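Local coordinates for down syndrome cell adhesion molecule, isoform AK (PDB 4WVR), which probably serves as a variable immunoglobulin domain in cell-adhesion recognition, contributing to the homodimerization of the Dscam1 receptor in Drosophila, at residues P7-P12 with M31-D36; V37-K42 with C84-K89. All blocks are in the same frame, centred on the assembly; numbering follows the deposited sequence.

Contact 1: P7-P12 with M31-D36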
loop_
_atom_site.group_PDB
_atom_site.type_symbol
_atom_site.label_atom_id
_atom_site.label_comp_id
_atom_site.label_asym_id
_atom_site.label_seq_id
_atom_site.Cartn_x
_atom_site.Cartn_y
_atom_site.Cartn_z
ATOM N N PRO A 7 11.184 20.099 -3.979
ATOM C CA PRO A 7 10.683 19.122 -4.949
ATOM C C PRO A 7 10.311 17.797 -4.279
ATOM O O PRO A 7 10.830 17.494 -3.203
ATOM C CB PRO A 7 11.867 18.950 -5.901
ATOM C CG PRO A 7 13.054 19.156 -5.032
ATOM C CD PRO A 7 12.655 20.180 -3.995
ATOM N N PRO A 8 9.415 17.015 -4.903
ATOM C CA PRO A 8 8.950 15.763 -4.292
ATOM C C PRO A 8 10.039 14.701 -4.234
ATOM O O PRO A 8 10.811 14.566 -5.181
ATOM C CB PRO A 8 7.812 15.312 -5.223
ATOM C CG PRO A 8 7.477 16.512 -6.063
ATOM C CD PRO A 8 8.754 17.274 -6.191
ATOM N N SER A 9 10.106 13.970 -3.125
ATOM C CA SER A 9 10.944 12.778 -3.032
ATOM C C SER A 9 10.057 11.605 -2.633
ATOM O O SER A 9 9.132 11.766 -1.836
ATOM C CB SER A 9 12.082 12.966 -2.028
ATOM O OG SER A 9 11.591 12.995 -0.699
ATOM N N ILE A 10 10.337 10.433 -3.192
ATOM C CA ILE A 10 9.448 9.286 -3.041
ATOM C C ILE A 10 10.130 8.083 -2.401
ATOM O O ILE A 10 11.218 7.685 -2.815
ATOM C CB ILE A 10 8.885 8.844 -4.404
ATOM C CG1 ILE A 10 8.383 10.053 -5.198
ATOM C CG2 ILE A 10 7.787 7.792 -4.222
ATOM C CD1 ILE A 10 8.037 9.732 -6.634
ATOM N N ALA A 11 9.482 7.499 -1.397
ATOM C CA ALA A 11 9.942 6.231 -0.848
ATOM C C ALA A 11 9.790 5.136 -1.898
ATOM O O ALA A 11 8.749 5.035 -2.550
ATOM C CB ALA A 11 9.170 5.874 0.415
ATOM N N PRO A 12 10.834 4.319 -2.077
ATOM C CA PRO A 12 10.749 3.231 -3.053
ATOM C C PRO A 12 9.693 2.205 -2.655
ATOM O O PRO A 12 9.388 2.063 -1.469
ATOM C CB PRO A 12 12.155 2.622 -3.025
ATOM C CG PRO A 12 12.718 3.011 -1.703
ATOM C CD PRO A 12 12.141 4.359 -1.398
ATOM N N MET A 31 4.462 6.821 -1.661
ATOM C CA MET A 31 4.442 7.734 -0.530
ATOM C C MET A 31 5.528 8.790 -0.659
ATOM O O MET A 31 6.716 8.506 -0.514
ATOM C CB MET A 31 4.592 6.962 0.785
ATOM C CG MET A 31 3.351 6.146 1.155
ATOM S SD MET A 31 3.627 5.005 2.528
ATOM C CE MET A 31 4.703 3.801 1.750
ATOM N N VAL A 32 5.101 10.011 -0.952
ATOM C CA VAL A 32 6.009 11.140 -1.051
ATOM C C VAL A 32 6.507 11.521 0.341
ATOM O O VAL A 32 5.729 11.589 1.292
ATOM C CB VAL A 32 5.322 12.347 -1.724
ATOM C CG1 VAL A 32 6.240 13.561 -1.730
ATOM C CG2 VAL A 32 4.888 11.985 -3.138
ATOM N N GLN A 33 7.810 11.748 0.463
ATOM C CA GLN A 33 8.390 12.155 1.735
ATOM C C GLN A 33 8.568 13.672 1.767
ATOM O O GLN A 33 7.699 14.401 2.244
ATOM C CB GLN A 33 9.724 11.444 1.965
ATOM C CG GLN A 33 9.628 9.932 1.848
ATOM C CD GLN A 33 8.628 9.337 2.823
ATOM O OE1 GLN A 33 8.635 9.664 4.011
ATOM N NE2 GLN A 33 7.757 8.465 2.324
ATOM N N LYS A 34 9.693 14.145 1.246
ATOM C CA LYS A 34 9.927 15.577 1.116
ATOM C C LYS A 34 9.117 16.132 -0.046
ATOM O O LYS A 34 8.836 15.416 -1.006
ATOM C CB LYS A 34 11.415 15.865 0.907
ATOM C CG LYS A 34 12.317 15.293 1.985
ATOM C CD LYS A 34 12.049 15.949 3.328
ATOM C CE LYS A 34 13.003 15.434 4.395
ATOM N NZ LYS A 34 12.821 16.169 5.679
ATOM N N GLY A 35 8.743 17.406 0.043
ATOM C CA GLY A 35 8.064 18.080 -1.051
ATOM C C GLY A 35 6.937 18.988 -0.596
ATOM O O GLY A 35 6.165 18.629 0.292
ATOM N N ASP A 36 6.841 20.166 -1.205
ATOM C CA ASP A 36 5.769 21.103 -0.878
ATOM C C ASP A 36 4.467 20.724 -1.568
ATOM O O ASP A 36 4.461 20.343 -2.737
ATOM C CB ASP A 36 6.146 22.537 -1.266
ATOM C CG ASP A 36 7.234 23.116 -0.386
ATOM O OD1 ASP A 36 6.954 23.405 0.797
ATOM O OD2 ASP A 36 8.360 23.317 -0.887
HETATM O O HOH W 1 6.423 4.807 -1.560
#
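Met31 meets Ala11 through its backbone: Met31 O accepts a hydrogen bond from Ala11 N at 3.1 Å. The same oxygen takes a second bond, from Gln33 NE2, which comes in above the carbonyl plane on the face opposite Ala11 N. One water accepts from Met31 N and donates to Ala11 O, carrying the pairing one step further. At Val32 the backbones are bridged to Ile10, and CG1, turned anti to the backbone N (chi1 176°), lies 3.4 Å from Ser9 O and also touches Pro8 CB. This compact branched residue suits an inward position, for Val32, Pro8 and Ile10 all rest on Ala86 of strand 80-87. The topology is that of an immunoglobulin fold, in which the N-terminal A segment runs roughly antiparallel to the end of strand B (26-31) and the loop that follows it, along the edge of the sandwich. Gln33 N gives a short, nearly straight bond to Ser9 O (2.7 Å). A bend at chi2 (-58°) folds the Gln33 chain back and brings NE2 to Met31 O, packed 3.5 Å from Ala11 CB; OE1 accepts from Asn25 N of the second subunit, and the amide, long enough to serve both, is thereby fixed in its rotation. Lys34 is bound twice by Ser9: Lys34 O accepts from Ser9 N at 2.9 Å, and Lys34 N donates to Ser9 OG at 3.0 Å, a more bent bond (143°). A small hydroxyl suits that spot, since OG also touches Lys34 CB and CG, whereas the lysine's charged end leads away. Gly35 CA passes 4.1 Å from Pro8 CA; a side chain here would run into Pro8 and, at these backbone angles, into the preceding carbonyl oxygen, hence the glycine.

Contact 2: V37-K42 with C84-K89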
loop_
_atom_site.group_PDB
_atom_site.type_symbol
_atom_site.label_atom_id
_atom_site.label_comp_id
_atom_site.label_asym_id
_atom_site.label_seq_id
_atom_site.Cartn_x
_atom_site.Cartn_y
_atom_site.Cartn_z
ATOM N N VAL A 37 3.367 20.842 -0.835
ATOM C CA VAL A 37 2.039 20.614 -1.388
ATOM C C VAL A 37 1.555 21.885 -2.088
ATOM O O VAL A 37 1.975 22.984 -1.727
ATOM C CB VAL A 37 1.043 20.190 -0.288
ATOM C CG1 VAL A 37 1.351 18.777 0.183
ATOM C CG2 VAL A 37 1.081 21.172 0.873
ATOM N N PRO A 38 0.677 21.747 -3.101
ATOM C CA PRO A 38 0.080 20.510 -3.623
ATOM C C PRO A 38 1.022 19.705 -4.514
ATOM O O PRO A 38 1.898 20.266 -5.172
ATOM C CB PRO A 38 -1.113 21.020 -4.434
ATOM C CG PRO A 38 -0.663 22.348 -4.925
ATOM C CD PRO A 38 0.166 22.934 -3.811
ATOM N N ILE A 39 0.828 18.390 -4.530
ATOM C CA ILE A 39 1.646 17.496 -5.337
ATOM C C ILE A 39 0.758 16.631 -6.216
ATOM O O ILE A 39 -0.192 16.015 -5.732
ATOM C CB ILE A 39 2.532 16.590 -4.456
ATOM C CG1 ILE A 39 3.458 17.434 -3.580
ATOM C CG2 ILE A 39 3.346 15.635 -5.316
ATOM C CD1 ILE A 39 4.202 16.637 -2.534
ATOM N N THR A 40 1.059 16.597 -7.510
ATOM C CA THR A 40 0.340 15.729 -8.429
ATOM C C THR A 40 1.030 14.373 -8.490
ATOM O O THR A 40 2.243 14.295 -8.679
ATOM C CB THR A 40 0.255 16.336 -9.844
ATOM O OG1 THR A 40 -0.527 17.534 -9.803
ATOM C CG2 THR A 40 -0.398 15.356 -10.809
ATOM N N ILE A 41 0.260 13.306 -8.313
ATOM C CA ILE A 41 0.827 11.965 -8.325
ATOM C C ILE A 41 0.133 11.101 -9.365
ATOM O O ILE A 41 -1.070 10.854 -9.279
ATOM C CB ILE A 41 0.720 11.292 -6.943
ATOM C CG1 ILE A 41 1.328 12.191 -5.865
ATOM C CG2 ILE A 41 1.419 9.954 -6.963
ATOM C CD1 ILE A 41 1.215 11.632 -4.464
ATOM N N LYS A 42 0.895 10.647 -10.353
ATOM C CA LYS A 42 0.325 9.868 -11.444
ATOM C C LYS A 42 1.147 8.620 -11.726
ATOM O O LYS A 42 2.288 8.499 -11.281
ATOM C CB LYS A 42 0.219 10.721 -12.706
ATOM C CG LYS A 42 1.527 11.347 -13.126
ATOM C CD LYS A 42 1.325 12.278 -14.307
ATOM C CE LYS A 42 2.639 12.889 -14.752
ATOM N NZ LYS A 42 2.439 13.804 -15.907
ATOM N N CYS A 84 5.639 5.527 -10.526
ATOM C CA CYS A 84 4.914 6.592 -9.857
ATOM C C CYS A 84 5.647 7.903 -10.073
ATOM O O CYS A 84 6.844 7.991 -9.812
ATOM C CB CYS A 84 4.777 6.319 -8.364
ATOM S SG CYS A 84 3.965 7.674 -7.494
ATOM N N ILE A 85 4.929 8.912 -10.552
ATOM C CA ILE A 85 5.512 10.228 -10.776
ATOM C C ILE A 85 4.879 11.267 -9.857
ATOM O O ILE A 85 3.661 11.437 -9.846
ATOM C CB ILE A 85 5.345 10.678 -12.239
ATOM C CG1 ILE A 85 5.876 9.603 -13.189
ATOM C CG2 ILE A 85 6.050 12.012 -12.468
ATOM C CD1 ILE A 85 5.550 9.862 -14.639
ATOM N N ALA A 86 5.716 11.955 -9.088
ATOM C CA ALA A 86 5.256 12.999 -8.180
ATOM C C ALA A 86 5.778 14.364 -8.614
ATOM O O ALA A 86 6.987 14.564 -8.733
ATOM C CB ALA A 86 5.697 12.697 -6.762
ATOM N N GLU A 87 4.861 15.300 -8.841
ATOM C CA GLU A 87 5.224 16.633 -9.313
ATOM C C GLU A 87 4.604 17.750 -8.489
ATOM O O GLU A 87 3.439 17.684 -8.100
ATOM C CB GLU A 87 4.805 16.815 -10.772
ATOM C CG GLU A 87 5.470 15.876 -11.750
ATOM C CD GLU A 87 4.710 15.776 -13.060
ATOM O OE1 GLU A 87 3.567 16.271 -13.130
ATOM O OE2 GLU A 87 5.265 15.210 -14.022
ATOM N N ASN A 88 5.400 18.781 -8.230
ATOM C CA ASN A 88 4.878 20.044 -7.734
ATOM C C ASN A 88 5.438 21.192 -8.573
ATOM O O ASN A 88 6.026 20.963 -9.633
ATOM C CB ASN A 88 5.205 20.236 -6.249
ATOM C CG ASN A 88 6.692 20.147 -5.952
ATOM O OD1 ASN A 88 7.528 20.197 -6.854
ATOM N ND2 ASN A 88 7.027 20.015 -4.674
ATOM N N LYS A 89 5.259 22.420 -8.103
ATOM C CA LYS A 89 5.740 23.579 -8.844
ATOM C C LYS A 89 7.265 23.620 -8.876
ATOM O O LYS A 89 7.859 24.108 -9.839
ATOM C CB LYS A 89 5.187 24.871 -8.241
ATOM C CG LYS A 89 3.840 24.715 -7.551
ATOM C CD LYS A 89 3.291 26.065 -7.114
ATOM C CE LYS A 89 3.479 26.285 -5.622
ATOM N NZ LYS A 89 2.862 27.558 -5.161
#
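Ile41 CG2 presses on the sulfur of Cys84, 3.5 Å from SG, on the tightly packed side of this strand pair. Nearby, Ile39 CG2 sits 4.0 Å from Ala86 CB; the small methyl of Ala86 suits a place where Pro8 also closes in. Cys84 SG is disulfide-bonded to Cys30, and setting it anti to the backbone N (chi1 177°) puts it beside Ile41. These are strands C and F of an immunoglobulin fold, central in the four-stranded sheet, with F carrying one cysteine of the canonical bridge between the sheets. Thr40 with Glu87 and Lys42 with Ile85 are hydrogen-bonded antiparallel pairs, each closed by two backbone bonds; Ile85 N to Lys42 O, at 2.8 Å and 175°, is almost straight. Ile41 and Ala86, between them, form a non-hydrogen-bonded pair.

The other face is looser and lies toward solvent. There the extended chain of Lys42 crosses Ile85, its CG 4.0 Å from Ile85 CB, then reaches Glu87. Lys42 NZ stands 3.7 Å from Glu87 OE2, a long salt bridge. A lysine suits this place: its methylene groups lie over Ile85 while the ammonium end stays near water and Glu87. Beyond the strands Pro38, preceded by a cis peptide, brings its O within 3.5 Å of Asn88 CB, while the Asn88 amide turns elsewhere, donating to Val6 O and accepting from Gly91 N.

Overall arrangement
Contact 1 and contact 2 lie about 9 Å apart between centres, on the same side of the domain, and follow one another along the chain: segment 31-36 ends where 37-42 begins. Contact 1 ties the N-terminal segment to the end of strand 26-31, of the three-stranded sheet, whereas contact 2 joins neighbouring strands 40-45 and 80-87 of the four-stranded one. They touch directly, Asp36 O probably accepting a hydrogen bond from Asn88 ND2 (3.2 Å), with Pro8 packed against Asn88. The Cys30–Cys84 disulfide links the two sheets close by. Contact 2 is formed within one chain, while contact 1 also meets the second subunit of the assembly and may help pair the two copies.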